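Local coordinates for packaging protein UL32 (Human herpesvirus 8 type M, PDB 6XF9) that forms a pentameric ring required for herpesviral packaging, binds zinc, and probably helps bring new capsids to nuclear replication compartments for genome cleavage and packaging, at residues A211-A216 / R387-Q392; M69-D74 / H104-E109; K19-S24 / P263-P268; S45-S50 / F158-L163. All blocks are in the same frame, centred on the assembly; numbering follows the deposited sequence.

In the fold
In contacts 2 and 4 the side chains of F71 and L46 each lie about 12 Å from a bound zinc, yet the contact centres are 31 Å apart. Contacts 1 and 3 lie away from the metal sites. Buried residues are central to contacts 2 to 4: F71, L21 with F265, and L46. The arginines of contact 1 are partly exposed. Contact 1 rests on backbone carbonyls gripped by R390, with a small apolar patch. Contact 2 mixes an aromatic cluster with one weak polar bond. Contact 3 is purely apolar. L21 of contact 3 and F71 of contact 2 both pack on helix 89-106. Contact 4 alone touches another subunit. Contacts 1 and 4 lie on opposite sides of the chain's centre.

Contact 1: A211-A216 / R387-Q392; sequences ATFCGA and RLPREQ
T212 lies beside R390 and F213 beside P389, each pair of CA atoms 5.1 Å apart. The residues 211-213 end a helix, and C214 is the first to leave helical angles. On the other segment R390 is the N-cap of helix 391-402. R390 N gives a hydrogen bond of 3.1 Å to T212 O. The CA of P389 also comes to the same T212 O, at 3.3 Å, as a CA-H...O contact.

The side chain of R390 reaches back to the helix end. Its chain is extended from CG to NE, which carries the guanidinium to A211 O in the last turn of the helix and C214 O just beyond it. R390 NH1 gives a hydrogen bond to A211 O at 2.7 Å, from above the carbonyl plane. C214 O lies at the guanidinium edge, and its bond from R390 NH2 is weak. One arginine thus meets carbonyls at the helix C-terminus, where a positive charge would probably suit the helix dipole.

R387 CD rests against F213 O, at 3.2 Å. The apolar part is small. T212 CG2 presses on P389 CB at 3.4 Å, a tight carbon pair. P389 CB also meets F213 CE1 at 3.8 Å. T212 OG1 turns back to L208 O in its own helix.

Around the contact, T212 and P389 both touch Y394 of helix 391-402, F213 reaches L397, and F213 also packs on V384 of helix 382-386.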
loop_
_atom_site.group_PDB
_atom_site.type_symbol
_atom_site.label_atom_id
_atom_site.label_comp_id
_atom_site.label_asym_id
_atom_site.label_seq_id
_atom_site.Cartn_x
_atom_site.Cartn_y
_atom_site.Cartn_z
ATOM N N ALA D 211 35.443 18.112 -40.403
ATOM C CA ALA D 211 36.488 18.664 -41.254
ATOM C C ALA D 211 37.869 18.286 -40.747
ATOM O O ALA D 211 38.747 17.923 -41.538
ATOM C CB ALA D 211 36.344 20.181 -41.320
ATOM N N THR D 212 38.062 18.294 -39.430
ATOM C CA THR D 212 39.396 18.080 -38.890
ATOM C C THR D 212 39.814 16.619 -38.882
ATOM O O THR D 212 41.007 16.327 -38.994
ATOM C CB THR D 212 39.478 18.632 -37.476
ATOM O OG1 THR D 212 39.085 20.003 -37.503
ATOM C CG2 THR D 212 40.887 18.546 -36.958
ATOM N N PHE D 213 38.885 15.681 -38.743
ATOM C CA PHE D 213 39.276 14.308 -38.459
ATOM C C PHE D 213 38.837 13.307 -39.500
ATOM O O PHE D 213 39.419 12.219 -39.563
ATOM C CB PHE D 213 38.728 13.862 -37.097
ATOM C CG PHE D 213 39.218 14.696 -35.947
ATOM C CD1 PHE D 213 40.486 14.500 -35.422
ATOM C CD2 PHE D 213 38.410 15.660 -35.383
ATOM C CE1 PHE D 213 40.940 15.262 -34.359
ATOM C CE2 PHE D 213 38.854 16.420 -34.315
ATOM C CZ PHE D 213 40.119 16.223 -33.804
ATOM N N CYS D 214 37.829 13.624 -40.292
ATOM C CA CYS D 214 37.217 12.650 -41.172
ATOM C C CYS D 214 37.822 12.724 -42.573
ATOM O O CYS D 214 38.330 13.763 -43.009
ATOM C CB CYS D 214 35.704 12.868 -41.195
ATOM S SG CYS D 214 34.936 12.548 -39.520
ATOM N N GLY D 215 37.727 11.597 -43.287
ATOM C CA GLY D 215 38.259 11.428 -44.630
ATOM C C GLY D 215 39.257 10.283 -44.640
ATOM O O GLY D 215 40.105 10.193 -43.737
ATOM N N ALA D 216 39.178 9.409 -45.657
ATOM C CA ALA D 216 40.071 8.250 -45.705
ATOM C C ALA D 216 41.523 8.667 -45.814
ATOM O O ALA D 216 42.421 7.925 -45.385
ATOM C CB ALA D 216 39.712 7.344 -46.887
ATOM N N ARG D 387 42.155 9.599 -35.588
ATOM C CA ARG D 387 42.622 10.131 -36.855
ATOM C C ARG D 387 43.443 11.394 -36.653
ATOM O O ARG D 387 43.121 12.246 -35.811
ATOM C CB ARG D 387 41.450 10.392 -37.788
ATOM C CG ARG D 387 40.831 9.087 -38.195
ATOM C CD ARG D 387 40.184 9.149 -39.534
ATOM N NE ARG D 387 39.798 7.800 -39.929
ATOM C CZ ARG D 387 40.633 6.929 -40.485
ATOM N NH1 ARG D 387 41.896 7.280 -40.701
ATOM N NH2 ARG D 387 40.208 5.718 -40.831
ATOM N N LEU D 388 44.523 11.494 -37.434
ATOM C CA LEU D 388 45.445 12.608 -37.314
ATOM C C LEU D 388 44.772 13.870 -37.838
ATOM O O LEU D 388 44.360 13.909 -39.000
ATOM C CB LEU D 388 46.715 12.307 -38.113
ATOM C CG LEU D 388 47.875 13.300 -37.939
ATOM C CD1 LEU D 388 49.210 12.559 -38.052
ATOM C CD2 LEU D 388 47.774 14.541 -38.892
ATOM N N PRO D 389 44.702 14.932 -37.054
ATOM C CA PRO D 389 43.938 16.103 -37.485
ATOM C C PRO D 389 44.626 16.868 -38.598
ATOM O O PRO D 389 45.854 16.942 -38.684
ATOM C CB PRO D 389 43.854 16.953 -36.216
ATOM C CG PRO D 389 45.024 16.554 -35.413
ATOM C CD PRO D 389 45.275 15.095 -35.713
ATOM N N ARG D 390 43.803 17.484 -39.436
ATOM C CA ARG D 390 44.297 18.427 -40.416
ATOM C C ARG D 390 44.552 19.729 -39.683
ATOM O O ARG D 390 43.624 20.285 -39.078
ATOM C CB ARG D 390 43.272 18.644 -41.516
ATOM C CG ARG D 390 42.786 17.405 -42.184
ATOM C CD ARG D 390 41.619 17.775 -43.078
ATOM N NE ARG D 390 41.363 16.683 -44.009
ATOM C CZ ARG D 390 40.510 15.693 -43.785
ATOM N NH1 ARG D 390 39.764 15.703 -42.690
ATOM N NH2 ARG D 390 40.372 14.723 -44.678
ATOM N N GLU D 391 45.799 20.210 -39.731
ATOM C CA GLU D 391 46.193 21.298 -38.843
ATOM C C GLU D 391 45.489 22.609 -39.174
ATOM O O GLU D 391 45.200 23.389 -38.256
ATOM C CB GLU D 391 47.713 21.464 -38.841
ATOM C CG GLU D 391 48.455 20.370 -38.011
ATOM C CD GLU D 391 48.296 20.498 -36.458
ATOM O OE1 GLU D 391 47.958 21.603 -35.953
ATOM O OE2 GLU D 391 48.519 19.485 -35.742
ATOM N N GLN D 392 45.160 22.874 -40.440
ATOM C CA GLN D 392 44.470 24.142 -40.711
ATOM C C GLN D 392 43.076 24.160 -40.079
ATOM O O GLN D 392 42.684 25.155 -39.456
ATOM C CB GLN D 392 44.392 24.412 -42.220
#

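Contact 2: M69-D74 / H104-E109; sequences MGFFED and HLHFPE
H106 is met on a face and at an edge by the same short segment. F71 CA sits over one face of the H106 imidazole, 3.4 Å above the plane and offset toward the rim. At the ring edge H106 NE2 gives D74 OD2 a hydrogen bond, short at 2.6 Å but weak, since its N-H...O angle is 127°. The carboxylate and the imidazole are turned 58° apart. The other oxygen, D74 OD1, forms a salt bridge with R398, so R398 and H106 hold the two oxygens of D74.

F71, H106 and F107 form an aromatic cluster where the start of helix 71-83, with G70 as its N-cap, meets the end of helix 89-106. The chain leaves that helix at F107. The side chain of F71 is about 10 Å from that of H130, a ligand of the nearby zinc.

Two edge-to-face pairs build the cluster. F71 points its edge at the face of H106, with centroids 5.8 Å apart. F107 in turn points its edge at the face of F71, with planes at 82°. Here F107 CE1 stands over the centre of the F71 ring. The ring of F71 reaches out to F107 while F71 CB stays against H106 ND1 at 3.6 Å. F71 and D74 also touch I102 of helix 89-106, and F107 touches L61.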
loop_
_atom_site.group_PDB
_atom_site.type_symbol
_atom_site.label_atom_id
_atom_site.label_comp_id
_atom_site.label_asym_id
_atom_site.label_seq_id
_atom_site.Cartn_x
_atom_site.Cartn_y
_atom_site.Cartn_z
ATOM N N MET D 69 49.213 31.243 -23.668
ATOM C CA MET D 69 48.191 31.582 -24.650
ATOM C C MET D 69 47.657 30.363 -25.378
ATOM O O MET D 69 46.719 30.461 -26.169
ATOM C CB MET D 69 48.738 32.595 -25.660
ATOM C CG MET D 69 49.245 33.884 -25.034
ATOM S SD MET D 69 47.968 34.760 -24.110
ATOM C CE MET D 69 46.772 35.080 -25.406
ATOM N N GLY D 70 48.258 29.211 -25.109
ATOM C CA GLY D 70 47.864 28.011 -25.782
ATOM C C GLY D 70 47.523 26.942 -24.805
ATOM O O GLY D 70 47.267 25.859 -25.226
ATOM N N PHE D 71 47.653 27.214 -23.518
ATOM C CA PHE D 71 47.275 26.287 -22.505
ATOM C C PHE D 71 45.805 26.148 -22.567
ATOM O O PHE D 71 45.288 25.081 -22.489
ATOM C CB PHE D 71 47.578 26.833 -21.150
ATOM C CG PHE D 71 46.981 26.048 -20.029
ATOM C CD1 PHE D 71 47.427 24.799 -19.739
ATOM C CD2 PHE D 71 46.005 26.579 -19.259
ATOM C CE1 PHE D 71 46.901 24.093 -18.703
ATOM C CE2 PHE D 71 45.474 25.885 -18.219
ATOM C CZ PHE D 71 45.923 24.643 -17.942
ATOM N N PHE D 72 45.119 27.245 -22.752
ATOM C CA PHE D 72 43.673 27.100 -22.737
ATOM C C PHE D 72 43.192 26.305 -23.937
ATOM O O PHE D 72 42.134 25.673 -23.873
ATOM C CB PHE D 72 43.027 28.472 -22.772
ATOM C CG PHE D 72 43.298 29.307 -21.567
ATOM C CD1 PHE D 72 42.593 29.105 -20.394
ATOM C CD2 PHE D 72 44.273 30.304 -21.605
ATOM C CE1 PHE D 72 42.829 29.896 -19.281
ATOM C CE2 PHE D 72 44.528 31.101 -20.486
ATOM C CZ PHE D 72 43.804 30.896 -19.319
ATOM N N GLU D 73 43.937 26.344 -25.043
ATOM C CA GLU D 73 43.562 25.576 -26.221
ATOM C C GLU D 73 44.023 24.133 -26.139
ATOM O O GLU D 73 43.386 23.257 -26.732
ATOM C CB GLU D 73 44.131 26.198 -27.490
ATOM C CG GLU D 73 43.556 27.537 -27.867
ATOM C CD GLU D 73 44.258 28.118 -29.089
ATOM O OE1 GLU D 73 43.606 28.907 -29.823
ATOM O OE2 GLU D 73 45.432 27.734 -29.350
ATOM N N ASP D 74 45.124 23.849 -25.446
ATOM C CA ASP D 74 45.504 22.443 -25.353
ATOM C C ASP D 74 44.638 21.716 -24.339
ATOM O O ASP D 74 44.271 20.554 -24.549
ATOM C CB ASP D 74 46.988 22.287 -24.996
ATOM C CG ASP D 74 47.915 22.766 -26.102
ATOM O OD1 ASP D 74 47.722 22.371 -27.284
ATOM O OD2 ASP D 74 48.866 23.507 -25.765
ATOM N N HIS D 104 53.731 19.819 -18.571
ATOM C CA HIS D 104 55.130 20.005 -18.931
ATOM C C HIS D 104 55.320 21.048 -20.029
ATOM O O HIS D 104 56.369 21.704 -20.076
ATOM C CB HIS D 104 55.707 18.663 -19.337
ATOM C CG HIS D 104 55.942 17.767 -18.168
ATOM N ND1 HIS D 104 55.669 16.418 -18.194
ATOM C CD2 HIS D 104 56.380 18.039 -16.915
ATOM C CE1 HIS D 104 55.963 15.889 -17.018
ATOM N NE2 HIS D 104 56.392 16.853 -16.222
ATOM N N LEU D 105 54.340 21.205 -20.926
ATOM C CA LEU D 105 54.441 22.222 -21.970
ATOM C C LEU D 105 54.264 23.621 -21.408
ATOM O O LEU D 105 54.995 24.546 -21.785
ATOM C CB LEU D 105 53.407 21.985 -23.068
ATOM C CG LEU D 105 53.610 21.046 -24.244
ATOM C CD1 LEU D 105 54.146 19.717 -23.829
ATOM C CD2 LEU D 105 52.262 20.875 -24.881
ATOM N N HIS D 106 53.271 23.810 -20.539
ATOM C CA HIS D 106 52.842 25.152 -20.179
ATOM C C HIS D 106 53.124 25.559 -18.740
ATOM O O HIS D 106 52.977 26.744 -18.423
ATOM C CB HIS D 106 51.343 25.310 -20.456
ATOM C CG HIS D 106 50.961 25.002 -21.866
ATOM N ND1 HIS D 106 50.709 25.982 -22.799
ATOM C CD2 HIS D 106 50.782 23.820 -22.503
ATOM C CE1 HIS D 106 50.385 25.418 -23.950
ATOM N NE2 HIS D 106 50.420 24.105 -23.798
ATOM N N PHE D 107 53.445 24.586 -17.891
ATOM C CA PHE D 107 53.803 24.838 -16.502
ATOM C C PHE D 107 54.950 23.917 -16.083
ATOM O O PHE D 107 54.754 23.028 -15.255
ATOM C CB PHE D 107 52.596 24.630 -15.586
ATOM C CG PHE D 107 51.517 25.660 -15.762
ATOM C CD1 PHE D 107 50.507 25.475 -16.691
ATOM C CD2 PHE D 107 51.512 26.815 -14.995
ATOM C CE1 PHE D 107 49.514 26.421 -16.855
ATOM C CE2 PHE D 107 50.520 27.764 -15.153
ATOM C CZ PHE D 107 49.519 27.567 -16.085
ATOM N N PRO D 108 56.154 24.118 -16.647
ATOM C CA PRO D 108 57.242 23.210 -16.245
ATOM C C PRO D 108 57.982 23.631 -14.981
ATOM O O PRO D 108 58.686 22.796 -14.407
ATOM C CB PRO D 108 58.170 23.201 -17.465
ATOM C CG PRO D 108 57.931 24.500 -18.121
ATOM C CD PRO D 108 56.508 24.899 -17.851
ATOM N N GLU D 109 57.907 24.889 -14.542
ATOM C CA GLU D 109 58.629 25.285 -13.331
ATOM C C GLU D 109 57.841 25.171 -12.024
ATOM O O GLU D 109 58.460 25.272 -10.954
ATOM C CB GLU D 109 59.167 26.724 -13.458
ATOM C CG GLU D 109 60.270 26.864 -14.497
ATOM C CD GLU D 109 59.731 27.027 -15.914
ATOM O OE1 GLU D 109 58.485 27.104 -16.076
ATOM O OE2 GLU D 109 60.559 27.059 -16.859
#

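Contact 3: K19-S24 / P263-P268; sequences KLLAAS and PFFSPP
L21 CB sits over the face of the F265 ring, a CH-pi contact with 3.6 Å from the carbon to the ring centroid. This is apolar packing of a proline-rich loop, 263-268, on the last turn of helix 14-22. No hydrogen bond joins the two segments. L21 CB lies only 16° off the ring normal, so it is well over the face, though displaced toward the rim. The CD1 branch of the same leucine reaches the root of the ring, with L21 CD1 3.6 Å from F265 CG. A chi1 of 169° sets F265 CG opposite the backbone N and swings the ring toward L21, with one face against L21 CB. Its opposite face is covered by the backbone N of P267.

L21 CD1 also meets F264 CE1, so one methyl touches two phenylalanines.

Further out, W89 and M93 of helix 89-106 pack on L21, and I231 of helix 225-235 touches both L21 and F264. Hydrogen bonds join F264 N to D230 OD2, F264 O to Q18 NE2 and F265 O to T234 OG1, and so hold the loop. On the residue after L21, A22 CB touches F265 CE1 and P268 CD, each at 4.1 Å.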
loop_
_atom_site.group_PDB
_atom_site.type_symbol
_atom_site.label_atom_id
_atom_site.label_comp_id
_atom_site.label_asym_id
_atom_site.label_seq_id
_atom_site.Cartn_x
_atom_site.Cartn_y
_atom_site.Cartn_z
ATOM N N LYS D 19 53.219 6.060 -11.150
ATOM C CA LYS D 19 52.823 6.454 -9.805
ATOM C C LYS D 19 51.304 6.489 -9.683
ATOM O O LYS D 19 50.768 6.248 -8.599
ATOM C CB LYS D 19 53.443 7.802 -9.436
ATOM C CG LYS D 19 54.998 7.811 -9.520
ATOM C CD LYS D 19 55.619 6.692 -8.655
ATOM C CE LYS D 19 55.643 6.952 -7.146
ATOM N NZ LYS D 19 56.442 5.903 -6.405
ATOM N N LEU D 20 50.604 6.810 -10.782
ATOM C CA LEU D 20 49.140 6.737 -10.809
ATOM C C LEU D 20 48.646 5.287 -10.783
ATOM O O LEU D 20 47.698 4.963 -10.056
ATOM C CB LEU D 20 48.583 7.455 -12.043
ATOM C CG LEU D 20 47.077 7.378 -12.265
ATOM C CD1 LEU D 20 46.364 8.023 -11.108
ATOM C CD2 LEU D 20 46.683 8.039 -13.557
ATOM N N LEU D 21 49.239 4.404 -11.602
ATOM C CA LEU D 21 48.810 3.006 -11.596
ATOM C C LEU D 21 49.036 2.351 -10.235
ATOM O O LEU D 21 48.185 1.595 -9.754
ATOM C CB LEU D 21 49.536 2.215 -12.680
ATOM C CG LEU D 21 49.218 2.447 -14.150
ATOM C CD1 LEU D 21 50.211 1.682 -15.023
ATOM C CD2 LEU D 21 47.810 1.993 -14.439
ATOM N N ALA D 22 50.175 2.626 -9.593
ATOM C CA ALA D 22 50.429 2.024 -8.290
ATOM C C ALA D 22 49.394 2.478 -7.277
ATOM O O ALA D 22 48.906 1.673 -6.475
ATOM C CB ALA D 22 51.837 2.360 -7.814
ATOM N N ALA D 23 49.054 3.770 -7.281
ATOM C CA ALA D 23 48.018 4.301 -6.392
ATOM C C ALA D 23 46.598 3.896 -6.802
ATOM O O ALA D 23 45.640 4.331 -6.148
ATOM C CB ALA D 23 48.121 5.828 -6.333
ATOM N N SER D 24 46.431 3.105 -7.866
ATOM C CA SER D 24 45.121 2.726 -8.379
ATOM C C SER D 24 44.820 1.236 -8.218
ATOM O O SER D 24 43.842 0.739 -8.792
ATOM C CB SER D 24 45.015 3.137 -9.846
ATOM O OG SER D 24 45.070 4.551 -9.942
ATOM N N PRO D 263 58.224 -4.447 -19.227
ATOM C CA PRO D 263 56.994 -4.304 -18.434
ATOM C C PRO D 263 56.718 -2.859 -18.029
ATOM O O PRO D 263 57.456 -2.323 -17.187
ATOM C CB PRO D 263 57.264 -5.157 -17.190
ATOM C CG PRO D 263 58.750 -5.117 -17.034
ATOM C CD PRO D 263 59.376 -4.834 -18.395
ATOM N N PHE D 264 55.684 -2.243 -18.622
ATOM C CA PHE D 264 55.399 -0.830 -18.379
ATOM C C PHE D 264 55.264 -0.568 -16.896
ATOM O O PHE D 264 55.719 0.466 -16.393
ATOM C CB PHE D 264 54.110 -0.412 -19.101
ATOM C CG PHE D 264 53.744 1.054 -18.955
ATOM C CD1 PHE D 264 53.114 1.527 -17.813
ATOM C CD2 PHE D 264 53.977 1.947 -19.980
ATOM C CE1 PHE D 264 52.771 2.882 -17.683
ATOM C CE2 PHE D 264 53.628 3.299 -19.856
ATOM C CZ PHE D 264 53.030 3.759 -18.708
ATOM N N PHE D 265 54.652 -1.504 -16.178
ATOM C CA PHE D 265 54.259 -1.257 -14.805
ATOM C C PHE D 265 54.552 -2.455 -13.920
ATOM O O PHE D 265 54.164 -3.582 -14.248
ATOM C CB PHE D 265 52.761 -0.931 -14.807
ATOM C CG PHE D 265 52.131 -0.890 -13.463
ATOM C CD1 PHE D 265 52.574 0.005 -12.506
ATOM C CD2 PHE D 265 51.050 -1.708 -13.176
ATOM C CE1 PHE D 265 51.971 0.066 -11.267
ATOM C CE2 PHE D 265 50.437 -1.654 -11.942
ATOM C CZ PHE D 265 50.897 -0.762 -10.979
ATOM N N SER D 266 55.198 -2.190 -12.781
ATOM C CA SER D 266 55.488 -3.192 -11.759
ATOM C C SER D 266 54.710 -2.837 -10.495
ATOM O O SER D 266 54.966 -1.776 -9.893
ATOM C CB SER D 266 56.988 -3.267 -11.460
ATOM O OG SER D 266 57.471 -2.020 -10.988
ATOM N N PRO D 267 53.789 -3.683 -10.031
ATOM C CA PRO D 267 52.957 -3.322 -8.866
ATOM C C PRO D 267 53.703 -3.529 -7.562
ATOM O O PRO D 267 54.482 -4.486 -7.413
ATOM C CB PRO D 267 51.760 -4.282 -8.967
ATOM C CG PRO D 267 52.278 -5.454 -9.725
ATOM C CD PRO D 267 53.331 -4.923 -10.685
ATOM N N PRO D 268 53.423 -2.698 -6.567
ATOM C CA PRO D 268 54.008 -2.904 -5.238
ATOM C C PRO D 268 53.477 -4.164 -4.564
ATOM O O PRO D 268 52.443 -4.731 -4.926
ATOM C CB PRO D 268 53.584 -1.653 -4.459
ATOM C CG PRO D 268 52.393 -1.108 -5.204
ATOM C CD PRO D 268 52.590 -1.484 -6.645
#

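Contact 4: S45-S50 / F158-L163; sequences SLQPSS and FIRGML
R160 NH1 gives a hydrogen bond to L46 O, 3.1 Å long with an N-H...O angle of 155°. The carbonyl oxygen lies close to the guanidinium plane, at its edge. The donor is tilted from the carbonyl plane. NH1 also has a stronger partner, E157 OE2, in a salt bridge within helix 145-164. The glutamate therefore probably helps to place the guanidinium.

The shape of the arginine explains the reach. R160 CG points away from the backbone N (chi1 -157°), and the chain then bends at chi3 (69°). The bend brings NH1 to L46 O. On the way R160 CG and CB both lie 3.9 Å from L46 CB, and P48 CD crosses near R160 NH1, at 3.8 Å. The methylenes thus lie against a leucine while the charged end meets its carbonyl.

L46 is the first residue beyond helix 37-45 to leave helical angles. L46 CD2 meets I159 CG2 at 3.9 Å, and L46 CD1 comes near L163 CD2. I125 and L129 of helix 124-133 also pack on L46.

Beyond L46 the loop turns sharply. Q47 to S50 make a type I beta turn, with S50 N bonded to Q47 O. Part of this turn faces a neighbouring subunit: P48 O and S50 O both accept hydrogen bonds from K328 of that copy, and S49 O from its Q361. The turn leads straight to C52, the first ligand of a CxxC-type zinc site of three cysteines and one histidine, with C55, H130 and C136 completing it.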
loop_
_atom_site.group_PDB
_atom_site.type_symbol
_atom_site.label_atom_id
_atom_site.label_comp_id
_atom_site.label_asym_id
_atom_site.label_seq_id
_atom_site.Cartn_x
_atom_site.Cartn_y
_atom_site.Cartn_z
ATOM N N SER D 45 37.101 11.914 -2.198
ATOM C CA SER D 45 36.773 12.552 -3.467
ATOM C C SER D 45 35.316 12.340 -3.849
ATOM O O SER D 45 34.743 13.176 -4.559
ATOM C CB SER D 45 37.677 12.025 -4.577
ATOM O OG SER D 45 39.043 12.326 -4.313
ATOM N N LEU D 46 34.692 11.254 -3.374
ATOM C CA LEU D 46 33.308 10.915 -3.695
ATOM C C LEU D 46 32.322 11.474 -2.682
ATOM O O LEU D 46 31.189 10.989 -2.592
ATOM C CB LEU D 46 33.160 9.400 -3.823
ATOM C CG LEU D 46 33.952 8.926 -5.046
ATOM C CD1 LEU D 46 34.314 7.463 -4.960
ATOM C CD2 LEU D 46 33.143 9.176 -6.299
ATOM N N GLN D 47 32.724 12.481 -1.922
ATOM C CA GLN D 47 31.608 13.037 -1.173
ATOM C C GLN D 47 31.079 14.307 -1.837
ATOM O O GLN D 47 31.855 15.084 -2.417
ATOM C CB GLN D 47 32.011 13.311 0.274
ATOM C CG GLN D 47 32.109 12.001 1.058
ATOM C CD GLN D 47 32.915 12.096 2.334
ATOM O OE1 GLN D 47 33.590 13.105 2.602
ATOM N NE2 GLN D 47 32.826 11.043 3.155
ATOM N N PRO D 48 29.754 14.473 -1.846
ATOM C CA PRO D 48 29.133 15.471 -2.736
ATOM C C PRO D 48 29.573 16.918 -2.505
ATOM O O PRO D 48 29.409 17.753 -3.411
ATOM C CB PRO D 48 27.636 15.279 -2.465
ATOM C CG PRO D 48 27.535 13.823 -2.119
ATOM C CD PRO D 48 28.774 13.509 -1.329
ATOM N N SER D 49 30.077 17.256 -1.321
ATOM C CA SER D 49 30.479 18.622 -1.010
ATOM C C SER D 49 31.991 18.816 -0.918
ATOM O O SER D 49 32.435 19.903 -0.527
ATOM C CB SER D 49 29.813 19.036 0.299
ATOM O OG SER D 49 30.113 18.063 1.310
ATOM N N SER D 50 32.811 17.789 -1.300
ATOM C CA SER D 50 34.248 17.998 -1.409
ATOM C C SER D 50 34.627 18.584 -2.776
ATOM O O SER D 50 33.954 18.333 -3.782
ATOM C CB SER D 50 34.995 16.706 -1.159
ATOM O OG SER D 50 34.388 15.636 -1.847
ATOM N N PHE D 158 26.175 6.616 -5.473
ATOM C CA PHE D 158 26.219 5.231 -5.927
ATOM C C PHE D 158 27.602 4.810 -6.399
ATOM O O PHE D 158 27.899 3.619 -6.406
ATOM C CB PHE D 158 25.194 4.989 -7.011
ATOM C CG PHE D 158 23.825 4.789 -6.482
ATOM C CD1 PHE D 158 23.131 5.846 -5.926
ATOM C CD2 PHE D 158 23.234 3.523 -6.510
ATOM C CE1 PHE D 158 21.835 5.660 -5.425
ATOM C CE2 PHE D 158 21.951 3.322 -6.017
ATOM C CZ PHE D 158 21.247 4.396 -5.473
ATOM N N ILE D 159 28.444 5.724 -6.869
ATOM C CA ILE D 159 29.814 5.299 -7.121
ATOM C C ILE D 159 30.516 5.017 -5.806
ATOM O O ILE D 159 31.262 4.038 -5.688
ATOM C CB ILE D 159 30.577 6.315 -7.982
ATOM C CG1 ILE D 159 29.982 6.300 -9.385
ATOM C CG2 ILE D 159 32.041 5.926 -8.048
ATOM C CD1 ILE D 159 30.370 7.448 -10.208
ATOM N N ARG D 160 30.287 5.864 -4.793
ATOM C CA ARG D 160 30.867 5.619 -3.475
ATOM C C ARG D 160 30.392 4.280 -2.900
ATOM O O ARG D 160 31.149 3.603 -2.197
ATOM C CB ARG D 160 30.523 6.768 -2.523
ATOM C CG ARG D 160 31.513 6.873 -1.381
ATOM C CD ARG D 160 31.313 8.107 -0.489
ATOM N NE ARG D 160 30.084 8.021 0.288
ATOM C CZ ARG D 160 29.019 8.790 0.102
ATOM N NH1 ARG D 160 29.033 9.738 -0.830
ATOM N NH2 ARG D 160 27.940 8.616 0.860
ATOM N N GLY D 161 29.144 3.892 -3.175
ATOM C CA GLY D 161 28.686 2.562 -2.793
ATOM C C GLY D 161 29.523 1.454 -3.409
ATOM O O GLY D 161 29.882 0.486 -2.743
ATOM N N MET D 162 29.835 1.571 -4.701
ATOM C CA MET D 162 30.668 0.559 -5.353
ATOM C C MET D 162 32.056 0.464 -4.729
ATOM O O MET D 162 32.687 -0.599 -4.775
ATOM C CB MET D 162 30.788 0.866 -6.839
ATOM C CG MET D 162 29.504 0.673 -7.570
ATOM S SD MET D 162 29.773 0.794 -9.340
ATOM C CE MET D 162 29.584 2.566 -9.590
ATOM N N LEU D 163 32.556 1.564 -4.170
ATOM C CA LEU D 163 33.856 1.530 -3.510
ATOM C C LEU D 163 33.774 0.814 -2.160
ATOM O O LEU D 163 34.585 -0.072 -1.866
ATOM C CB LEU D 163 34.383 2.958 -3.345
ATOM C CG LEU D 163 35.735 3.019 -2.654
ATOM C CD1 LEU D 163 36.812 2.461 -3.574
ATOM C CD2 LEU D 163 36.068 4.437 -2.207
#